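Local atomic coordinates of OxyR (Porphyromonas gingivalis, PDB entry 3HO7), a protein that probably binds DNA as a LysR-type, redox-sensitive transcriptional activator, and is represented here by its regulatory domain. Residues A[79-84]-A[187-192]; A[94-99]-A[174-179]; A[112-117]-A[146-151]. One frame throughout, in Å; residues are numbered along the deposited sequence.

Interaction 1 (A[79-84]-A[187-192]); sequences LLYYEE and REVRLA
Val189 O takes two backbone donors from the facing strand, Leu80 N at 2.9 Å and Tyr81 N at 3.2 Å. Two successive residues thus stand opposite one, which makes a classic beta bulge in an otherwise regular antiparallel ladder. Strands 75-89 and 184-194 pair here in the central part of the regulatory domain, consistent with the crossover strands joining the two subdomains of this periplasmic-binding-protein-like fold. The return bond from Val189 N to Tyr81 O is 2.8 Å, and Glu83 and Arg187 exchange a further pair of backbone bonds.

Tyr81, Val189, Glu83 and Arg187 share one face of the sheet. With its CG wedged between the backbone N and the carbonyl carbon (chi1 59°), the Tyr81 ring swings over Val189, whose CB lies 3.5 Å from the ring centroid, 18° off the normal. Over that one face CG1 lies near CE2 and CG2 near CE1, on either side of the CZ-OH line, a fit that suits a short branched residue. Beside them, extended Arg187 offers NE and NH2 to the same oxygen, Glu83 OE1, with NH2 at 3.0 Å; OE1 lies in the guanidinium plane, yet both nitrogens reach it from above one face of the carboxylate. Arg187 NH2 also bonds Thr20 O, and Glu83 OE2 accepts from Leu164 N.

On the other face, a water links Tyr82 OH to Glu188 OE1. That oxygen forms a 2.7 Å salt bridge with Arg190 NH1, while Glu188 OE2 pairs with Lys69 and Arg190 NE with Asp77. Leu80 and Leu191 pack together against helix 200-211. Charges are thus matched partly across the strands and partly by neighbours, and the cationic partners, Arg187 for Glu83 and Arg190 with Lys69 for Glu188, would be expected to favour ionised carboxylates.

Interaction 2 (A[94-99]-A[174-179]); sequences PLFEQD and KELVRP
An arginine-centred polar contact, reinforced by a cation-pi interaction, joins the 3-10 turn at 94-97 and the loop after it to the short strand 177-178, toward one end of the regulatory domain. Arg178 carries nearly all of it. Its NH2 donates to Phe96 O at 2.8 Å, in the carbonyl plane and on a lone pair, with an N-H...O angle of 163°. Arg178 NE turns to Gln98 O at 2.9 Å, nearly in line with that carbonyl, and makes only a weak second bond to Phe96 O.

The same NH2 sits over the centre of the Phe96 ring, 3.2 Å above its plane, while ring and guanidinium planes are 46° apart. Arg178 CZ is 4.3 Å from the Phe96 ring centroid, over the face. Phe96 can supply both groups because its CG, anti to the backbone N (chi1 -170°), lies beside the carbonyl carbon, so ring and C=O can reach the same guanidinium. A bend at chi2 folds the arginine back over its own chain, where Arg178 NH1 donates to Glu175 O at 2.6 Å and also bonds Val177 O. A guanidinium suits the place, as its several N-H groups can serve four carbonyls at once and hold its plane fixed.

Leu176 CD2 adds an apolar touch, 3.7 Å from Phe96 CE1. On the strand side, 177-178 hydrogen-bonds along strand 75-89, through Arg178 to Gly87, and Leu176 reaches across to Val152 and Glu153 of helix 145-153.

Interaction 3 (A[112-117]-A[146-151]); sequences WLLDEG and EAFMRL
Phe148 lies with one ring face against Trp112 CB, covered by that methylene rather than by the indole itself. Trp112 CB is 3.6 Å from the Phe148 centroid and 17° off the normal, a CH-pi contact over the face. The indole's five-membered ring runs nearly parallel to the phenyl, with planes 19° apart, but is slid so far that the centroids of the Trp112 and Phe148 rings stand 5.5 Å apart and barely overlap.

Leu151, nearly one turn further along the helix, takes up the indole. Its CD1 methyl rests over the centre of the Trp112 ring system, 3.8 Å from the centroid of the six-membered ring, and the two side chains meet at about a right angle. The backbone places Trp112 CB over Phe148, and chi1 -53°, with CG anti to the carbonyl carbon, sends the indole on to Leu151. The long side chain thus meets two helix residues three positions apart, Phe148 through CB and Leu151 through the indole face.

Leu114 lies alongside the Phe148 ring, its exact fit being doubtful, and Tyr140 meets Phe148 edge-to-face. The buried polar atoms of Trp112 have partners: NE1 with Gln156 O, O with Thr159 OG1, and the backbone with Ile158.

Beyond the helix, Leu151 packs on Pro27 of the second subunit, and Glu146 OE2 bonds Tyr24 OH of that subunit. The contact packs helix 145-153 onto the 112-117 segment beside strand 158-162, consistent with one alpha/beta subdomain of the periplasmic-binding-protein-like fold of LysR regulatory domains, with the same helix forming part of the dimer interface.

All three contacts belong to the LysR substrate-binding domain and are nested along the chain: interaction 3 lies inside the loop closed by interaction 2, which lies inside that closed by interaction 1. The centres of interactions 1 and 2 are about 25 Å apart, those of 1 and 3 about 20 Å, and those of 2 and 3 about 17 Å; none touches another. Interactions 1 and 2 share one sheet, in which strand 75-89 pairs with both 177-178 and 184-194. Interaction 3 adds helix 145-153. Strand 75-89 thus links interactions 1 and 2, while helix 145-153 reaches the second subunit.

Interaction 1 (A[79-84]-A[187-192])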
loop_
_atom_site.group_PDB
_atom_site.type_symbol
_atom_site.label_atom_id
_atom_site.label_comp_id
_atom_site.label_asym_id
_atom_site.label_seq_id
_atom_site.Cartn_x
_atom_site.Cartn_y
_atom_site.Cartn_z
ATOM N N LEU A 79 -10.307 17.422 -14.680
ATOM C CA LEU A 79 -11.092 16.709 -13.687
ATOM C C LEU A 79 -11.546 15.348 -14.203
ATOM O O LEU A 79 -12.020 15.222 -15.334
ATOM C CB LEU A 79 -12.303 17.545 -13.264
ATOM C CG LEU A 79 -13.237 16.926 -12.223
ATOM C CD1 LEU A 79 -12.486 16.653 -10.921
ATOM C CD2 LEU A 79 -14.437 17.824 -11.975
ATOM N N LEU A 80 -11.383 14.328 -13.372
ATOM C CA LEU A 80 -11.897 13.003 -13.684
ATOM C C LEU A 80 -13.119 12.726 -12.818
ATOM O O LEU A 80 -14.182 12.370 -13.324
ATOM C CB LEU A 80 -10.824 11.936 -13.465
ATOM C CG LEU A 80 -9.575 12.088 -14.335
ATOM C CD1 LEU A 80 -8.605 10.944 -14.095
ATOM C CD2 LEU A 80 -9.966 12.169 -15.807
ATOM N N TYR A 81 -12.965 12.916 -11.510
ATOM C CA TYR A 81 -14.068 12.727 -10.576
ATOM C C TYR A 81 -13.712 13.231 -9.182
ATOM O O TYR A 81 -12.532 13.359 -8.840
ATOM C CB TYR A 81 -14.471 11.251 -10.508
ATOM C CG TYR A 81 -13.360 10.323 -10.069
ATOM C CD1 TYR A 81 -13.256 9.909 -8.746
ATOM C CD2 TYR A 81 -12.423 9.854 -10.977
ATOM C CE1 TYR A 81 -12.242 9.056 -8.342
ATOM C CE2 TYR A 81 -11.406 9.006 -10.585
ATOM C CZ TYR A 81 -11.320 8.609 -9.270
ATOM O OH TYR A 81 -10.301 7.762 -8.888
ATOM N N TYR A 82 -14.739 13.520 -8.389
ATOM C CA TYR A 82 -14.555 13.855 -6.984
ATOM C C TYR A 82 -14.716 12.591 -6.159
ATOM O O TYR A 82 -15.329 11.624 -6.603
ATOM C CB TYR A 82 -15.567 14.911 -6.536
ATOM C CG TYR A 82 -15.385 16.253 -7.200
ATOM C CD1 TYR A 82 -16.158 16.618 -8.295
ATOM C CD2 TYR A 82 -14.436 17.156 -6.738
ATOM C CE1 TYR A 82 -15.992 17.843 -8.908
ATOM C CE2 TYR A 82 -14.264 18.385 -7.346
ATOM C CZ TYR A 82 -15.046 18.723 -8.431
ATOM O OH TYR A 82 -14.884 19.941 -9.047
ATOM N N GLU A 83 -14.164 12.593 -4.955
ATOM C CA GLU A 83 -14.225 11.411 -4.118
ATOM C C GLU A 83 -14.220 11.808 -2.655
ATOM O O GLU A 83 -13.321 12.513 -2.198
ATOM C CB GLU A 83 -13.048 10.485 -4.415
ATOM C CG GLU A 83 -13.068 9.193 -3.621
ATOM C CD GLU A 83 -12.005 8.216 -4.080
ATOM O OE1 GLU A 83 -10.941 8.674 -4.542
ATOM O OE2 GLU A 83 -12.233 6.995 -3.976
ATOM N N GLU A 84 -15.251 11.391 -1.936
ATOM C CA GLU A 84 -15.369 11.714 -0.528
ATOM C C GLU A 84 -14.399 10.947 0.352
ATOM O O GLU A 84 -14.161 9.761 0.149
ATOM C CB GLU A 84 -16.791 11.446 -0.036
ATOM C CG GLU A 84 -17.796 12.508 -0.416
ATOM C CD GLU A 84 -19.047 12.454 0.437
ATOM O OE1 GLU A 84 -18.981 11.936 1.569
ATOM O OE2 GLU A 84 -20.096 12.940 -0.025
ATOM N N ARG A 187 -11.896 14.841 -2.203
ATOM C CA ARG A 187 -10.710 15.152 -2.981
ATOM C C ARG A 187 -11.079 15.074 -4.452
ATOM O O ARG A 187 -12.081 14.458 -4.817
ATOM C CB ARG A 187 -9.569 14.182 -2.671
ATOM C CG ARG A 187 -9.743 12.798 -3.262
ATOM C CD ARG A 187 -8.534 11.943 -2.957
ATOM N NE ARG A 187 -8.729 10.558 -3.363
ATOM C CZ ARG A 187 -7.827 9.603 -3.179
ATOM N NH1 ARG A 187 -6.672 9.891 -2.594
ATOM N NH2 ARG A 187 -8.080 8.363 -3.575
ATOM N N GLU A 188 -10.277 15.710 -5.294
ATOM C CA GLU A 188 -10.507 15.660 -6.728
ATOM C C GLU A 188 -9.449 14.792 -7.383
ATOM O O GLU A 188 -8.252 15.022 -7.211
ATOM C CB GLU A 188 -10.498 17.065 -7.331
ATOM C CG GLU A 188 -9.182 17.804 -7.167
ATOM C CD GLU A 188 -9.242 19.224 -7.689
ATOM O OE1 GLU A 188 -9.821 19.438 -8.775
ATOM O OE2 GLU A 188 -8.711 20.129 -7.010
ATOM N N VAL A 189 -9.896 13.776 -8.112
ATOM C CA VAL A 189 -8.996 12.925 -8.871
ATOM C C VAL A 189 -8.893 13.495 -10.279
ATOM O O VAL A 189 -9.904 13.683 -10.952
ATOM C CB VAL A 189 -9.506 11.472 -8.919
ATOM C CG1 VAL A 189 -8.549 10.597 -9.710
ATOM C CG2 VAL A 189 -9.684 10.928 -7.506
ATOM N N ARG A 190 -7.672 13.787 -10.713
ATOM C CA ARG A 190 -7.461 14.475 -11.978
ATOM C C ARG A 190 -6.409 13.771 -12.818
ATOM O O ARG A 190 -5.585 13.023 -12.296
ATOM C CB ARG A 190 -7.048 15.928 -11.728
ATOM C CG ARG A 190 -7.982 16.672 -10.776
ATOM C CD ARG A 190 -7.551 18.117 -10.566
ATOM N NE ARG A 190 -7.684 18.907 -11.785
ATOM C CZ ARG A 190 -8.808 19.500 -12.168
ATOM N NH1 ARG A 190 -9.902 19.393 -11.426
ATOM N NH2 ARG A 190 -8.837 20.198 -13.292
ATOM N N LEU A 191 -6.445 14.004 -14.126
ATOM C CA LEU A 191 -5.440 13.449 -15.021
ATOM C C LEU A 191 -4.503 14.559 -15.468
ATOM O O LEU A 191 -4.923 15.506 -16.136
ATOM C CB LEU A 191 -6.093 12.794 -16.240
ATOM C CG LEU A 191 -5.233 11.740 -16.946
ATOM C CD1 LEU A 191 -5.785 11.439 -18.332
ATOM C CD2 LEU A 191 -3.789 12.195 -17.037
ATOM N N ALA A 192 -3.234 14.446 -15.093
ATOM C CA ALA A 192 -2.263 15.494 -15.381
ATOM C C ALA A 192 -1.299 15.106 -16.497
ATOM O O ALA A 192 -1.014 13.925 -16.708
ATOM C CB ALA A 192 -1.497 15.862 -14.119
HETATM O O HOH W 1 -12.555 21.065 -9.542
#

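Interaction 2 (A[94-99]-A[174-179])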
loop_
_atom_site.group_PDB
_atom_site.type_symbol
_atom_site.label_atom_id
_atom_site.label_comp_id
_atom_site.label_asym_id
_atom_site.label_seq_id
_atom_site.Cartn_x
_atom_site.Cartn_y
_atom_site.Cartn_z
ATOM N N PRO A 94 -14.498 5.686 21.081
ATOM C CA PRO A 94 -15.771 6.215 21.557
ATOM C C PRO A 94 -16.630 6.710 20.395
ATOM O O PRO A 94 -17.855 6.610 20.444
ATOM C CB PRO A 94 -15.349 7.389 22.443
ATOM C CG PRO A 94 -13.994 7.014 22.935
ATOM C CD PRO A 94 -13.349 6.228 21.827
ATOM N N LEU A 95 -15.983 7.234 19.358
ATOM C CA LEU A 95 -16.694 7.746 18.189
ATOM C C LEU A 95 -17.425 6.657 17.413
ATOM O O LEU A 95 -18.231 6.954 16.533
ATOM C CB LEU A 95 -15.742 8.498 17.256
ATOM C CG LEU A 95 -15.728 10.018 17.421
ATOM C CD1 LEU A 95 -14.672 10.654 16.528
ATOM C CD2 LEU A 95 -17.105 10.589 17.113
ATOM N N PHE A 96 -17.146 5.399 17.732
ATOM C CA PHE A 96 -17.798 4.301 17.026
ATOM C C PHE A 96 -19.303 4.301 17.283
ATOM O O PHE A 96 -20.087 3.903 16.424
ATOM C CB PHE A 96 -17.189 2.952 17.419
ATOM C CG PHE A 96 -17.650 1.806 16.561
ATOM C CD1 PHE A 96 -17.043 1.546 15.344
ATOM C CD2 PHE A 96 -18.690 0.989 16.973
ATOM C CE1 PHE A 96 -17.466 0.496 14.552
ATOM C CE2 PHE A 96 -19.114 -0.065 16.190
ATOM C CZ PHE A 96 -18.498 -0.310 14.973
ATOM N N GLU A 97 -19.706 4.757 18.466
ATOM C CA GLU A 97 -21.120 4.754 18.828
ATOM C C GLU A 97 -21.881 5.900 18.160
ATOM O O GLU A 97 -23.109 5.968 18.234
ATOM C CB GLU A 97 -21.297 4.797 20.350
ATOM C CG GLU A 97 -20.813 6.080 21.003
ATOM C CD GLU A 97 -21.173 6.156 22.475
ATOM O OE1 GLU A 97 -20.914 5.177 23.211
ATOM O OE2 GLU A 97 -21.715 7.199 22.899
ATOM N N GLN A 98 -21.148 6.793 17.500
ATOM C CA GLN A 98 -21.767 7.895 16.773
ATOM C C GLN A 98 -21.961 7.532 15.305
ATOM O O GLN A 98 -21.267 6.665 14.772
ATOM C CB GLN A 98 -20.936 9.174 16.899
ATOM C CG GLN A 98 -20.775 9.670 18.333
ATOM C CD GLN A 98 -22.102 9.949 19.013
ATOM O OE1 GLN A 98 -22.163 10.128 20.233
ATOM N NE2 GLN A 98 -23.174 9.986 18.231
ATOM N N ASP A 99 -22.903 8.207 14.656
ATOM C CA ASP A 99 -23.264 7.893 13.278
ATOM C C ASP A 99 -22.409 8.657 12.270
ATOM O O ASP A 99 -22.282 8.249 11.116
ATOM C CB ASP A 99 -24.745 8.195 13.041
ATOM C CG ASP A 99 -25.639 7.581 14.103
ATOM O OD1 ASP A 99 -25.523 6.362 14.350
ATOM O OD2 ASP A 99 -26.458 8.319 14.692
ATOM N N LYS A 174 -17.204 -2.617 6.388
ATOM C CA LYS A 174 -18.152 -1.539 6.130
ATOM C C LYS A 174 -18.718 -0.965 7.426
ATOM O O LYS A 174 -19.030 0.222 7.501
ATOM C CB LYS A 174 -19.277 -2.010 5.205
ATOM C CG LYS A 174 -18.877 -2.099 3.737
ATOM C CD LYS A 174 -20.059 -2.502 2.858
ATOM C CE LYS A 174 -19.663 -2.567 1.390
ATOM N NZ LYS A 174 -20.785 -3.030 0.522
ATOM N N GLU A 175 -18.833 -1.811 8.444
ATOM C CA GLU A 175 -19.335 -1.389 9.749
ATOM C C GLU A 175 -18.484 -0.289 10.378
ATOM O O GLU A 175 -18.971 0.482 11.207
ATOM C CB GLU A 175 -19.405 -2.583 10.704
ATOM C CG GLU A 175 -20.495 -3.588 10.362
ATOM C CD GLU A 175 -20.402 -4.844 11.200
ATOM O OE1 GLU A 175 -19.289 -5.170 11.668
ATOM O OE2 GLU A 175 -21.440 -5.511 11.388
ATOM N N LEU A 176 -17.214 -0.227 9.993
ATOM C CA LEU A 176 -16.295 0.744 10.579
ATOM C C LEU A 176 -16.429 2.102 9.909
ATOM O O LEU A 176 -15.913 3.098 10.406
ATOM C CB LEU A 176 -14.848 0.254 10.475
ATOM C CG LEU A 176 -14.575 -1.180 10.928
ATOM C CD1 LEU A 176 -13.076 -1.462 10.905
ATOM C CD2 LEU A 176 -15.156 -1.430 12.314
ATOM N N VAL A 177 -17.129 2.139 8.780
ATOM C CA VAL A 177 -17.241 3.363 8.003
ATOM C C VAL A 177 -18.208 4.367 8.623
ATOM O O VAL A 177 -19.350 4.037 8.938
ATOM C CB VAL A 177 -17.668 3.074 6.551
ATOM C CG1 VAL A 177 -17.893 4.376 5.802
ATOM C CG2 VAL A 177 -16.614 2.223 5.858
ATOM N N ARG A 178 -17.731 5.593 8.797
ATOM C CA ARG A 178 -18.566 6.695 9.246
ATOM C C ARG A 178 -18.326 7.876 8.319
ATOM O O ARG A 178 -17.222 8.412 8.269
ATOM C CB ARG A 178 -18.212 7.099 10.680
ATOM C CG ARG A 178 -18.358 5.997 11.710
ATOM C CD ARG A 178 -19.816 5.699 12.006
ATOM N NE ARG A 178 -19.960 4.731 13.089
ATOM C CZ ARG A 178 -19.841 3.417 12.931
ATOM N NH1 ARG A 178 -19.570 2.916 11.732
ATOM N NH2 ARG A 178 -19.992 2.602 13.967
ATOM N N PRO A 179 -19.356 8.287 7.570
ATOM C CA PRO A 179 -19.178 9.468 6.735
ATOM C C PRO A 179 -19.078 10.727 7.590
ATOM O O PRO A 179 -19.378 10.692 8.782
ATOM C CB PRO A 179 -20.454 9.499 5.891
ATOM C CG PRO A 179 -21.462 8.749 6.691
ATOM C CD PRO A 179 -20.701 7.700 7.442
#

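Interaction 3 (A[112-117]-A[146-151])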
loop_
_atom_site.group_PDB
_atom_site.type_symbol
_atom_site.label_atom_id
_atom_site.label_comp_id
_atom_site.label_asym_id
_atom_site.label_seq_id
_atom_site.Cartn_x
_atom_site.Cartn_y
_atom_site.Cartn_z
ATOM N N TRP A 112 -4.566 8.218 12.397
ATOM C CA TRP A 112 -3.521 7.882 11.441
ATOM C C TRP A 112 -3.746 8.711 10.190
ATOM O O TRP A 112 -4.776 8.589 9.535
ATOM C CB TRP A 112 -3.562 6.394 11.095
ATOM C CG TRP A 112 -3.531 5.499 12.291
ATOM C CD1 TRP A 112 -4.559 4.752 12.782
ATOM C CD2 TRP A 112 -2.416 5.262 13.155
ATOM N NE1 TRP A 112 -4.154 4.061 13.895
ATOM C CE2 TRP A 112 -2.841 4.358 14.146
ATOM C CE3 TRP A 112 -1.098 5.727 13.187
ATOM C CZ2 TRP A 112 -1.996 3.907 15.156
ATOM C CZ3 TRP A 112 -0.263 5.281 14.189
ATOM C CH2 TRP A 112 -0.714 4.379 15.160
ATOM N N LEU A 113 -2.774 9.548 9.856
ATOM C CA LEU A 113 -2.904 10.423 8.706
ATOM C C LEU A 113 -1.822 10.159 7.681
ATOM O O LEU A 113 -0.641 10.108 8.009
ATOM C CB LEU A 113 -2.854 11.889 9.139
ATOM C CG LEU A 113 -3.958 12.380 10.076
ATOM C CD1 LEU A 113 -3.727 13.833 10.450
ATOM C CD2 LEU A 113 -5.328 12.201 9.447
ATOM N N LEU A 114 -2.229 9.994 6.430
ATOM C CA LEU A 114 -1.266 9.816 5.366
ATOM C C LEU A 114 -0.656 11.179 5.094
ATOM O O LEU A 114 -1.370 12.158 4.903
ATOM C CB LEU A 114 -1.956 9.284 4.111
ATOM C CG LEU A 114 -2.576 7.890 4.224
ATOM C CD1 LEU A 114 -3.557 7.632 3.092
ATOM C CD2 LEU A 114 -1.496 6.823 4.259
ATOM N N ASP A 115 0.667 11.234 5.071
ATOM C CA ASP A 115 1.384 12.470 4.779
ATOM C C ASP A 115 0.843 13.142 3.519
ATOM O O ASP A 115 0.576 14.343 3.512
ATOM C CB ASP A 115 2.884 12.202 4.624
ATOM C CG ASP A 115 3.524 11.698 5.905
ATOM O OD1 ASP A 115 3.054 12.077 6.998
ATOM O OD2 ASP A 115 4.501 10.924 5.817
ATOM N N GLU A 116 0.683 12.357 2.458
ATOM C CA GLU A 116 0.216 12.879 1.176
ATOM C C GLU A 116 -1.227 12.475 0.873
ATOM O O GLU A 116 -1.931 13.163 0.134
ATOM C CB GLU A 116 1.144 12.426 0.047
ATOM C CG GLU A 116 0.625 12.725 -1.351
ATOM C CD GLU A 116 1.687 12.545 -2.417
ATOM O OE1 GLU A 116 2.850 12.935 -2.172
ATOM O OE2 GLU A 116 1.361 12.019 -3.504
ATOM N N GLY A 117 -1.663 11.357 1.442
ATOM C CA GLY A 117 -3.031 10.899 1.250
ATOM C C GLY A 117 -4.023 11.860 1.877
ATOM O O GLY A 117 -5.062 12.162 1.290
ATOM N N GLU A 146 -3.182 0.800 3.441
ATOM C CA GLU A 146 -3.331 -0.595 3.815
ATOM C C GLU A 146 -3.011 -0.745 5.294
ATOM O O GLU A 146 -3.810 -1.273 6.068
ATOM C CB GLU A 146 -2.391 -1.474 2.987
ATOM C CG GLU A 146 -2.591 -2.965 3.206
ATOM C CD GLU A 146 -1.574 -3.818 2.464
ATOM O OE1 GLU A 146 -0.674 -3.252 1.810
ATOM O OE2 GLU A 146 -1.675 -5.059 2.540
ATOM N N ALA A 147 -1.837 -0.262 5.680
ATOM C CA ALA A 147 -1.410 -0.350 7.069
ATOM C C ALA A 147 -2.407 0.321 8.008
ATOM O O ALA A 147 -2.802 -0.261 9.018
ATOM C CB ALA A 147 -0.026 0.253 7.237
ATOM N N PHE A 148 -2.808 1.546 7.681
ATOM C CA PHE A 148 -3.758 2.286 8.513
ATOM C C PHE A 148 -5.085 1.543 8.676
ATOM O O PHE A 148 -5.626 1.464 9.773
ATOM C CB PHE A 148 -4.019 3.686 7.956
ATOM C CG PHE A 148 -2.832 4.602 8.024
ATOM C CD1 PHE A 148 -1.788 4.345 8.897
ATOM C CD2 PHE A 148 -2.775 5.736 7.230
ATOM C CE1 PHE A 148 -0.695 5.196 8.961
ATOM C CE2 PHE A 148 -1.688 6.589 7.289
ATOM C CZ PHE A 148 -0.648 6.320 8.158
ATOM N N MET A 149 -5.616 0.998 7.587
ATOM C CA MET A 149 -6.879 0.276 7.676
ATOM C C MET A 149 -6.725 -0.984 8.518
ATOM O O MET A 149 -7.608 -1.327 9.304
ATOM C CB MET A 149 -7.414 -0.063 6.286
ATOM C CG MET A 149 -7.694 1.166 5.456
ATOM S SD MET A 149 -8.328 0.759 3.822
ATOM C CE MET A 149 -9.849 -0.084 4.237
ATOM N N ARG A 150 -5.594 -1.662 8.366
ATOM C CA ARG A 150 -5.335 -2.862 9.143
ATOM C C ARG A 150 -5.303 -2.509 10.628
ATOM O O ARG A 150 -5.772 -3.275 11.467
ATOM C CB ARG A 150 -4.024 -3.520 8.710
ATOM C CG ARG A 150 -3.999 -3.996 7.261
ATOM C CD ARG A 150 -5.057 -5.053 6.996
ATOM N NE ARG A 150 -6.323 -4.454 6.590
ATOM C CZ ARG A 150 -6.582 -4.029 5.356
ATOM N NH1 ARG A 150 -7.760 -3.491 5.068
ATOM N NH2 ARG A 150 -5.661 -4.141 4.409
ATOM N N LEU A 151 -4.763 -1.337 10.946
ATOM C CA LEU A 151 -4.686 -0.901 12.340
ATOM C C LEU A 151 -6.083 -0.669 12.899
ATOM O O LEU A 151 -6.429 -1.160 13.975
ATOM C CB LEU A 151 -3.844 0.370 12.468
ATOM C CG LEU A 151 -2.332 0.188 12.337
ATOM C CD1 LEU A 151 -1.635 1.535 12.181
ATOM C CD2 LEU A 151 -1.793 -0.574 13.531
#